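PDB 2YY5: tryptophan--tRNA ligase, which probably catalyses the ATP-dependent attachment of L-tryptophan to its cognate tRNA, as a homodimeric class I aminoacyl-tRNA synthetase. Local coordinates for residues B[22-27]-B[257-261]; B[210-214]-B[225-229]; B[33-38]-B[72-78]. The protein carries 1 engineered substitution. All coordinates share one frame; numbering follows the deposited sequence.

Contact 1. Residues B[22-27]-B[257-261]; sequences YLGVMQ and ALLKE. With WSA (5'-O-[(L-tryptophylamino)sulfonyl]adenosine), chain J.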
loop_
_atom_site.group_PDB
_atom_site.type_symbol
_atom_site.label_atom_id
_atom_site.label_comp_id
_atom_site.label_asym_id
_atom_site.label_seq_id
_atom_site.Cartn_x
_atom_site.Cartn_y
_atom_site.Cartn_z
ATOM N N TYR B 22 26.283 -10.271 2.627
ATOM C CA TYR B 22 27.543 -9.595 2.333
ATOM C C TYR B 22 28.051 -9.991 0.950
ATOM O O TYR B 22 28.290 -9.144 0.089
ATOM C CB TYR B 22 28.621 -9.932 3.380
ATOM C CG TYR B 22 29.915 -9.173 3.139
ATOM C CD1 TYR B 22 30.027 -7.824 3.480
ATOM C CD2 TYR B 22 30.992 -9.772 2.476
ATOM C CE1 TYR B 22 31.166 -7.085 3.159
ATOM C CE2 TYR B 22 32.139 -9.039 2.145
ATOM C CZ TYR B 22 32.212 -7.694 2.492
ATOM O OH TYR B 22 33.308 -6.944 2.159
ATOM N N LEU B 23 28.205 -11.290 0.746
ATOM C CA LEU B 23 28.694 -11.796 -0.518
ATOM C C LEU B 23 27.686 -11.591 -1.648
ATOM O O LEU B 23 28.068 -11.371 -2.803
ATOM C CB LEU B 23 29.064 -13.281 -0.362
ATOM C CG LEU B 23 30.551 -13.607 -0.104
ATOM C CD1 LEU B 23 31.229 -12.473 0.647
ATOM C CD2 LEU B 23 30.679 -14.917 0.670
ATOM N N GLY B 24 26.401 -11.633 -1.314
ATOM C CA GLY B 24 25.388 -11.467 -2.337
ATOM C C GLY B 24 25.338 -10.111 -3.014
ATOM O O GLY B 24 25.156 -10.034 -4.234
ATOM N N VAL B 25 25.501 -9.041 -2.236
ATOM C CA VAL B 25 25.420 -7.687 -2.775
ATOM C C VAL B 25 26.349 -6.669 -2.137
ATOM O O VAL B 25 26.950 -5.863 -2.836
ATOM C CB VAL B 25 23.978 -7.124 -2.654
ATOM C CG1 VAL B 25 23.049 -7.878 -3.574
ATOM C CG2 VAL B 25 23.488 -7.240 -1.212
ATOM N N MET B 26 26.445 -6.689 -0.814
ATOM C CA MET B 26 27.293 -5.741 -0.100
ATOM C C MET B 26 28.711 -5.610 -0.636
ATOM O O MET B 26 29.156 -4.507 -0.943
ATOM C CB MET B 26 27.346 -6.092 1.389
ATOM C CG MET B 26 26.062 -5.779 2.113
ATOM S SD MET B 26 26.096 -6.108 3.877
ATOM C CE MET B 26 24.330 -5.981 4.235
ATOM N N GLN B 27 29.420 -6.730 -0.748
ATOM C CA GLN B 27 30.799 -6.732 -1.235
ATOM C C GLN B 27 31.018 -6.038 -2.581
ATOM O O GLN B 27 32.036 -5.372 -2.781
ATOM C CB GLN B 27 31.333 -8.171 -1.325
ATOM C CG GLN B 27 32.588 -8.305 -2.186
ATOM C CD GLN B 27 33.096 -9.725 -2.294
ATOM O OE1 GLN B 27 33.800 -10.209 -1.412
ATOM N NE2 GLN B 27 32.733 -10.406 -3.379
ATOM N N ALA B 257 35.817 -15.784 -2.661
ATOM C CA ALA B 257 35.274 -14.434 -2.592
ATOM C C ALA B 257 35.917 -13.608 -1.474
ATOM O O ALA B 257 36.096 -12.395 -1.608
ATOM C CB ALA B 257 33.755 -14.499 -2.393
ATOM N N LEU B 258 36.266 -14.261 -0.372
ATOM C CA LEU B 258 36.877 -13.560 0.750
ATOM C C LEU B 258 38.329 -13.180 0.500
ATOM O O LEU B 258 38.824 -12.201 1.050
ATOM C CB LEU B 258 36.773 -14.409 2.015
ATOM C CG LEU B 258 35.350 -14.711 2.483
ATOM C CD1 LEU B 258 35.412 -15.509 3.788
ATOM C CD2 LEU B 258 34.576 -13.408 2.683
ATOM N N LEU B 259 39.005 -13.954 -0.342
ATOM C CA LEU B 259 40.399 -13.695 -0.657
ATOM C C LEU B 259 40.615 -12.417 -1.467
ATOM O O LEU B 259 41.719 -11.877 -1.476
ATOM C CB LEU B 259 40.987 -14.898 -1.387
ATOM C CG LEU B 259 40.961 -16.182 -0.547
ATOM C CD1 LEU B 259 41.458 -17.361 -1.367
ATOM C CD2 LEU B 259 41.816 -15.987 0.698
ATOM N N LYS B 260 39.567 -11.930 -2.137
ATOM C CA LYS B 260 39.653 -10.703 -2.941
ATOM C C LYS B 260 39.748 -9.501 -2.004
ATOM O O LYS B 260 40.179 -8.418 -2.395
ATOM C CB LYS B 260 38.399 -10.508 -3.811
ATOM C CG LYS B 260 37.790 -11.764 -4.396
ATOM C CD LYS B 260 36.387 -11.499 -4.958
ATOM C CE LYS B 260 36.432 -10.730 -6.266
ATOM N NZ LYS B 260 37.144 -11.490 -7.334
ATOM N N GLU B 261 39.325 -9.697 -0.765
ATOM C CA GLU B 261 39.328 -8.631 0.225
ATOM C C GLU B 261 40.746 -8.206 0.624
ATOM O O GLU B 261 41.646 -9.043 0.695
ATOM C CB GLU B 261 38.562 -9.104 1.465
ATOM C CG GLU B 261 37.820 -8.002 2.191
ATOM C CD GLU B 261 36.512 -7.633 1.515
ATOM O OE1 GLU B 261 36.070 -6.484 1.697
ATOM O OE2 GLU B 261 35.920 -8.488 0.819
HETATM C CD2 WSA J . 14.870 -4.998 -2.628
HETATM C CE3 WSA J . 16.072 -5.389 -3.208
HETATM C CZ3 WSA J . 16.430 -4.881 -4.450
HETATM C CH2 WSA J . 15.588 -3.988 -5.108
HETATM C CZ2 WSA J . 14.387 -3.601 -4.526
HETATM C CE2 WSA J . 14.029 -4.109 -3.283
HETATM N N11 WSA J . 12.976 -3.903 -2.495
HETATM C CD1 WSA J . 13.112 -4.613 -1.379
HETATM C CG WSA J . 14.255 -5.296 -1.418
HETATM C CB WSA J . 14.789 -6.216 -0.323
HETATM C CA WSA J . 14.926 -7.658 -0.817
HETATM N NH3 WSA J . 13.633 -8.164 -1.295
HETATM C C WSA J . 15.424 -8.531 0.338
HETATM O O WSA J . 14.651 -8.885 1.222
HETATM N NS WSA J . 16.709 -8.870 0.333
HETATM S S WSA J . 17.185 -9.302 1.832
HETATM O O1S WSA J . 16.993 -8.158 2.783
HETATM O O2S WSA J . 16.371 -10.466 2.316
HETATM O "O5'" WSA J . 18.571 -9.647 1.724
HETATM C "C5'" WSA J . 19.464 -8.698 1.131
HETATM C "C4'" WSA J . 20.223 -9.221 -0.092
HETATM O "O4'" WSA J . 20.954 -10.410 0.260
HETATM C "C3'" WSA J . 19.321 -9.596 -1.271
HETATM O "O3'" WSA J . 19.951 -9.217 -2.498
HETATM C "C2'" WSA J . 19.280 -11.119 -1.161
HETATM O "O2'" WSA J . 19.019 -11.688 -2.448
HETATM C "C1'" WSA J . 20.741 -11.364 -0.790
HETATM N N9 WSA J . 20.908 -12.738 -0.257
HETATM C C8 WSA J . 20.189 -13.262 0.733
HETATM N N7 WSA J . 20.629 -14.487 1.007
HETATM C C5 WSA J . 21.642 -14.746 0.181
HETATM C C4 WSA J . 21.811 -13.632 -0.630
HETATM N N3 WSA J . 22.780 -13.644 -1.561
HETATM C C2 WSA J . 23.566 -14.698 -1.703
HETATM N N1 WSA J . 23.431 -15.771 -0.945
HETATM C C6 WSA J . 22.485 -15.830 0.005
HETATM N N6 WSA J . 22.362 -16.907 0.779
#

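Contact 2. Residues B[210-214]-B[225-229]; sequences QNGVI and KKIRQ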
loop_
_atom_site.group_PDB
_atom_site.type_symbol
_atom_site.label_atom_id
_atom_site.label_comp_id
_atom_site.label_asym_id
_atom_site.label_seq_id
_atom_site.Cartn_x
_atom_site.Cartn_y
_atom_site.Cartn_z
ATOM N N GLN B 210 21.087 -22.053 13.852
ATOM C CA GLN B 210 22.036 -20.982 13.596
ATOM C C GLN B 210 23.479 -21.364 13.286
ATOM O O GLN B 210 24.271 -20.510 12.899
ATOM C CB GLN B 210 22.002 -20.002 14.761
ATOM C CG GLN B 210 20.636 -19.388 14.958
ATOM C CD GLN B 210 20.664 -18.201 15.889
ATOM O OE1 GLN B 210 21.007 -18.330 17.064
ATOM N NE2 GLN B 210 20.304 -17.029 15.367
ATOM N N ASN B 211 23.830 -22.634 13.446
ATOM C CA ASN B 211 25.198 -23.052 13.162
ATOM C C ASN B 211 25.395 -23.064 11.656
ATOM O O ASN B 211 26.517 -23.194 11.169
ATOM C CB ASN B 211 25.475 -24.448 13.731
ATOM C CG ASN B 211 25.305 -24.512 15.240
ATOM O OD1 ASN B 211 25.979 -23.802 15.991
ATOM N ND2 ASN B 211 24.398 -25.373 15.691
ATOM N N GLY B 212 24.293 -22.930 10.924
ATOM C CA GLY B 212 24.362 -22.932 9.476
ATOM C C GLY B 212 24.529 -21.541 8.893
ATOM O O GLY B 212 24.808 -21.393 7.702
ATOM N N VAL B 213 24.373 -20.520 9.731
ATOM C CA VAL B 213 24.494 -19.138 9.280
ATOM C C VAL B 213 25.626 -18.372 9.965
ATOM O O VAL B 213 25.741 -18.379 11.190
ATOM C CB VAL B 213 23.172 -18.365 9.517
ATOM C CG1 VAL B 213 23.341 -16.893 9.151
ATOM C CG2 VAL B 213 22.049 -18.997 8.704
ATOM N N ILE B 214 26.465 -17.719 9.166
ATOM C CA ILE B 214 27.554 -16.923 9.719
ATOM C C ILE B 214 27.025 -15.492 9.783
ATOM O O ILE B 214 26.913 -14.836 8.750
ATOM C CB ILE B 214 28.813 -16.948 8.806
ATOM C CG1 ILE B 214 29.303 -18.388 8.616
ATOM C CG2 ILE B 214 29.906 -16.073 9.406
ATOM C CD1 ILE B 214 29.700 -19.083 9.900
ATOM N N LYS B 225 33.709 -22.206 15.665
ATOM C CA LYS B 225 32.929 -23.418 15.902
ATOM C C LYS B 225 32.008 -23.782 14.730
ATOM O O LYS B 225 31.943 -24.940 14.306
ATOM C CB LYS B 225 32.087 -23.277 17.177
ATOM C CG LYS B 225 31.393 -24.577 17.607
ATOM C CD LYS B 225 30.270 -24.345 18.625
ATOM C CE LYS B 225 29.041 -23.701 17.974
ATOM N NZ LYS B 225 27.897 -23.519 18.924
ATOM N N LYS B 226 31.296 -22.791 14.207
ATOM C CA LYS B 226 30.361 -23.027 13.110
ATOM C C LYS B 226 30.999 -23.614 11.865
ATOM O O LYS B 226 30.443 -24.519 11.245
ATOM C CB LYS B 226 29.642 -21.726 12.745
ATOM C CG LYS B 226 28.695 -21.253 13.814
ATOM C CD LYS B 226 27.946 -20.016 13.394
ATOM C CE LYS B 226 26.901 -19.683 14.437
ATOM N NZ LYS B 226 26.099 -18.508 14.054
ATOM N N ILE B 227 32.166 -23.094 11.503
ATOM C CA ILE B 227 32.862 -23.556 10.319
ATOM C C ILE B 227 33.466 -24.935 10.537
ATOM O O ILE B 227 33.395 -25.794 9.654
ATOM C CB ILE B 227 33.930 -22.527 9.907
ATOM C CG1 ILE B 227 33.225 -21.254 9.420
ATOM C CG2 ILE B 227 34.818 -23.088 8.817
ATOM C CD1 ILE B 227 34.104 -20.036 9.324
ATOM N N ARG B 228 34.032 -25.157 11.719
ATOM C CA ARG B 228 34.628 -26.448 12.037
ATOM C C ARG B 228 33.599 -27.561 11.915
ATOM O O ARG B 228 33.944 -28.700 11.628
ATOM C CB ARG B 228 35.166 -26.451 13.462
ATOM C CG ARG B 228 35.836 -27.758 13.848
ATOM C CD ARG B 228 37.330 -27.643 13.679
ATOM N NE ARG B 228 37.843 -26.585 14.545
ATOM C CZ ARG B 228 39.109 -26.183 14.579
ATOM N NH1 ARG B 228 39.473 -25.212 15.405
ATOM N NH2 ARG B 228 40.005 -26.749 13.786
ATOM N N GLN B 229 32.336 -27.219 12.145
ATOM C CA GLN B 229 31.237 -28.180 12.089
ATOM C C GLN B 229 30.507 -28.199 10.748
ATOM O O GLN B 229 29.523 -28.926 10.588
ATOM C CB GLN B 229 30.199 -27.863 13.167
ATOM C CG GLN B 229 30.721 -27.687 14.572
ATOM C CD GLN B 229 29.647 -27.122 15.483
ATOM O OE1 GLN B 229 29.143 -26.016 15.260
ATOM N NE2 GLN B 229 29.279 -27.881 16.507
#

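Contact 3. Residues B[33-38]-B[72-78]; sequences QEQCQL and GLDPQKA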
loop_
_atom_site.group_PDB
_atom_site.type_symbol
_atom_site.label_atom_id
_atom_site.label_comp_id
_atom_site.label_asym_id
_atom_site.label_seq_id
_atom_site.Cartn_x
_atom_site.Cartn_y
_atom_site.Cartn_z
ATOM N N GLN B 33 29.359 1.727 -6.904
ATOM C CA GLN B 33 29.360 3.170 -6.678
ATOM C C GLN B 33 30.447 3.859 -7.483
ATOM O O GLN B 33 30.475 5.085 -7.577
ATOM C CB GLN B 33 29.560 3.473 -5.198
ATOM C CG GLN B 33 30.802 2.838 -4.615
ATOM C CD GLN B 33 31.006 3.226 -3.179
ATOM O OE1 GLN B 33 30.042 3.405 -2.443
ATOM N NE2 GLN B 33 32.259 3.353 -2.764
ATOM N N GLU B 34 31.343 3.069 -8.064
ATOM C CA GLU B 34 32.424 3.621 -8.870
ATOM C C GLU B 34 32.030 3.599 -10.346
ATOM O O GLU B 34 32.381 4.497 -11.105
ATOM C CB GLU B 34 33.705 2.808 -8.663
ATOM C CG GLU B 34 34.975 3.643 -8.595
ATOM C CD GLU B 34 35.058 4.521 -7.339
ATOM O OE1 GLU B 34 34.987 3.978 -6.213
ATOM O OE2 GLU B 34 35.204 5.756 -7.480
ATOM N N GLN B 35 31.283 2.573 -10.741
ATOM C CA GLN B 35 30.856 2.411 -12.126
ATOM C C GLN B 35 29.468 2.964 -12.432
ATOM O O GLN B 35 29.195 3.390 -13.553
ATOM C CB GLN B 35 30.890 0.927 -12.503
ATOM C CG GLN B 35 32.281 0.347 -12.695
ATOM C CD GLN B 35 32.981 0.911 -13.923
ATOM O OE1 GLN B 35 33.342 2.090 -13.962
ATOM N NE2 GLN B 35 33.169 0.069 -14.936
ATOM N N CYS B 36 28.587 2.966 -11.442
ATOM C CA CYS B 36 27.236 3.447 -11.677
ATOM C C CYS B 36 26.794 4.530 -10.717
ATOM O O CYS B 36 27.478 4.849 -9.750
ATOM C CB CYS B 36 26.235 2.293 -11.552
ATOM S SG CYS B 36 26.707 0.724 -12.299
ATOM N N GLN B 37 25.636 5.101 -11.023
ATOM C CA GLN B 37 24.993 6.089 -10.172
ATOM C C GLN B 37 24.240 5.090 -9.301
ATOM O O GLN B 37 23.243 4.505 -9.736
ATOM C CB GLN B 37 24.010 6.936 -10.979
ATOM C CG GLN B 37 23.088 7.794 -10.133
ATOM C CD GLN B 37 22.131 8.624 -10.970
ATOM O OE1 GLN B 37 21.318 9.369 -10.436
ATOM N NE2 GLN B 37 22.224 8.494 -12.288
ATOM N N LEU B 38 24.739 4.876 -8.090
ATOM C CA LEU B 38 24.166 3.882 -7.198
ATOM C C LEU B 38 23.180 4.370 -6.154
ATOM O O LEU B 38 23.398 5.375 -5.481
ATOM C CB LEU B 38 25.304 3.111 -6.514
ATOM C CG LEU B 38 24.962 2.089 -5.419
ATOM C CD1 LEU B 38 24.096 0.966 -6.004
ATOM C CD2 LEU B 38 26.258 1.516 -4.830
ATOM N N GLY B 72 32.188 0.110 3.139
ATOM C CA GLY B 72 32.726 0.901 2.044
ATOM C C GLY B 72 31.734 1.717 1.230
ATOM O O GLY B 72 32.138 2.462 0.333
ATOM N N LEU B 73 30.442 1.577 1.513
ATOM C CA LEU B 73 29.439 2.350 0.788
ATOM C C LEU B 73 29.714 3.803 1.162
ATOM O O LEU B 73 29.649 4.181 2.340
ATOM C CB LEU B 73 28.026 1.934 1.210
ATOM C CG LEU B 73 26.865 2.551 0.429
ATOM C CD1 LEU B 73 26.998 2.248 -1.058
ATOM C CD2 LEU B 73 25.559 1.991 0.969
ATOM N N ASP B 74 30.038 4.605 0.155
ATOM C CA ASP B 74 30.379 6.012 0.354
ATOM C C ASP B 74 29.249 6.957 -0.019
ATOM O O ASP B 74 28.890 7.065 -1.185
ATOM C CB ASP B 74 31.619 6.360 -0.479
ATOM C CG ASP B 74 32.202 7.721 -0.135
ATOM O OD1 ASP B 74 31.576 8.473 0.647
ATOM O OD2 ASP B 74 33.297 8.036 -0.654
ATOM N N PRO B 75 28.683 7.666 0.971
ATOM C CA PRO B 75 27.585 8.605 0.713
ATOM C C PRO B 75 27.953 9.758 -0.220
ATOM O O PRO B 75 27.089 10.534 -0.632
ATOM C CB PRO B 75 27.180 9.068 2.118
ATOM C CG PRO B 75 28.445 8.910 2.914
ATOM C CD PRO B 75 28.991 7.596 2.411
ATOM N N GLN B 76 29.233 9.876 -0.555
ATOM C CA GLN B 76 29.673 10.923 -1.472
ATOM C C GLN B 76 29.680 10.371 -2.896
ATOM O O GLN B 76 29.575 11.121 -3.864
ATOM C CB GLN B 76 31.080 11.419 -1.123
ATOM C CG GLN B 76 31.172 12.298 0.117
ATOM C CD GLN B 76 32.514 13.007 0.204
ATOM O OE1 GLN B 76 32.780 13.956 -0.537
ATOM N NE2 GLN B 76 33.374 12.537 1.097
ATOM N N LYS B 77 29.801 9.051 -3.012
ATOM C CA LYS B 77 29.824 8.386 -4.306
ATOM C C LYS B 77 28.478 7.732 -4.612
ATOM O O LYS B 77 28.131 7.526 -5.774
ATOM C CB LYS B 77 30.927 7.323 -4.325
ATOM C CG LYS B 77 32.328 7.875 -4.119
ATOM C CD LYS B 77 33.343 6.768 -3.877
ATOM C CE LYS B 77 34.732 7.328 -3.577
ATOM N NZ LYS B 77 35.659 6.271 -3.073
ATOM N N ALA B 78 27.719 7.421 -3.563
ATOM C CA ALA B 78 26.425 6.766 -3.714
ATOM C C ALA B 78 25.325 7.451 -2.901
ATOM O O ALA B 78 25.570 8.442 -2.218
ATOM C CB ALA B 78 26.544 5.303 -3.295
HETATM O O HOH W 1 27.111 5.676 -7.188
#

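Contact 1. Residues B[22-27]-B[257-261]
Tyr22 and Glu261 meet through two flat groups that come from opposite directions, the carboxylate lying at the phenol end of the ring. Ring and carboxylate planes are turned 55° apart. OE2 of Glu261 sits at the ring edge, near its plane and 4.0 Å from CE2 of Tyr22, while OE1 of Glu261 is 2.8 Å from the Tyr22 OH. One face of the ring belongs to its own segment, for the backbone N of Gln27 stands 4.2 Å above its centre. With CG of Tyr22 placed opposite the backbone N (chi1 -177°), the phenol projects from the helix; Glu261 folds at its second torsion (chi2 79°) and so delivers its carboxylate to the hydroxyl. The Gln27 side chain, extended beyond CG, runs past Glu261 in the opposite sense, its end reaching the region of the Ala257 carbonyl and the Lys260 chain.

The pairing illustrates how the helix that begins within the predicted HIGH region of this class I synthetase is backed on one side while it serves the nucleotide on the other. The turn from Tyr22 to Met26 is a wide, pi-type one, with Gln27 N bonded to Tyr22 O at 2.8 Å. On the adenylate side, Gly24 has no side chain, and its CA approaches N3 of the adenine of the bound tryptophanyl-adenylate analogue to 3.5 Å; CG1 of Val25 meets the ribose O3'. On the backing side, CG of Leu23 rests against CB of Ala257 at 4.0 Å, and its CD1 touches CD2 of Leu258 at 4.0 Å, the two leucines crossing at about a right angle. Leu298 of helix 284-308 packs on both Tyr22 and Glu261, and Leu23 also touches Ile193, a predicted ATP-site residue.

Contact 2. Residues B[210-214]-B[225-229]
Lys226 reaches Gln210 and Val213 with an almost fully stretched side chain. Its first torsion (chi1 -69°) sets CG opposite the carbonyl carbon, and every later torsion is near trans, so the ammonium group reaches the loop backbone. NZ of Lys226 donates to the carbonyl O of Val213 at 2.9 Å, nearly in line with the C=O bond (177°). A second bond, also 2.9 Å, joins NZ of Lys226 to O of Gln210, but here the donor stands 41° out of the carbonyl plane. From the opposite face of that plane Val213 N reaches Gln210 O at 3.2 Å, closing a type I beta turn.

One buried lysine thus clamps the turn that follows the predicted KMSKS signature of this class I synthetase to helix 220-228. The charge has a further partner, a salt bridge to Asp218. Val213 directs its own side chain the other way, onto Met203 of that signature and His18 of the likewise predicted HIGH region.

The aliphatic part of the lysine is used as well. Ile214, lying antiparallel alongside it, places CD1 3.9 Å from CB of Lys226, and the same methyl touches CG1 of Ile227 at 4.2 Å. Asn211 passes near the end of Lys225 at the more exposed margin, whereas Ile214 and Ile227 both turn to helix 284-308, on Leu299 and Thr292 respectively.

Contact 3. Residues B[33-38]-B[72-78]
A beta-alpha-beta unit of the Rossmann-type core has its two parallel strands, 37-42 and 78-82, joined through helices 44-47 and 54-71; this contact lies where both strands begin. Its centre is the carboxamide of Gln33, which reads the backbone of the turn leading into the second strand. The N-H of Asp74 points almost straight (175°) at OE1 of Gln33, 2.9 Å away, in the carbonyl plane and on a lone pair. On the other branch, NE2 of Gln33 makes a weak, bent bond of 3.2 Å to O of Gly72, the residue whose positive phi closes helix 54-71 in a Schellman motif. A chi1 of 55° tucks CG of Gln33 between the backbone N and the carbonyl carbon, and the chain then runs out extended; the straight bond at OE1, helped by the weak one at NE2, is consistent with the modelled amide orientation.

The turn also organises itself. OD1 of Asp74 accepts from N of Gln76 at 3.0 Å, an Asx turn, although the donor comes from well above the carboxylate plane, and the Asp74 carbonyl takes bonds from both Lys77 N and Ala78 N. Lys77, extended beyond CG, crosses the Gln33 amide with its CD, and its NZ lies in two long salt bridges, 3.9 Å to OE1 of Glu34 and 3.8 Å to OD2 of Asp74.

On the apolar side of the contact, Leu38 sets CB 4.1 Å from CB of Ala78 and CD2 3.9 Å from CD1 of Leu73. A water accepts from N of Leu38 and lies close to the carbonyls of Cys36 and Lys77. Strand 37-42 runs between strands 6-11 and 78-82: Leu38 touches Ala7 of strand 6-11 and Leu32 of helix 29-35, and Leu73 packs on Leu29 of the same helix.

Overall arrangement
From the N terminus, contact 1 opens first, at residues 22-27 on the helix after strand 6-11. Contact 3 opens just beyond, at 33-38, and closes a loop of 33 residues that includes helix 54-71, tying two neighbouring strands of the parallel sheet. Much later, contact 2 pins residues 210-214 to helix 220-228 across an intervening ten residues. Helix 246-259 then brings 257-261 back to the first helix, so contact 1 encloses the other two, which follow each other without crossing. Contact 1 lies between them in space, its centre about 16 Å from that of contact 3 and about 18 Å from that of contact 2. Helix 284-308 packs against both contacts 1 and 2.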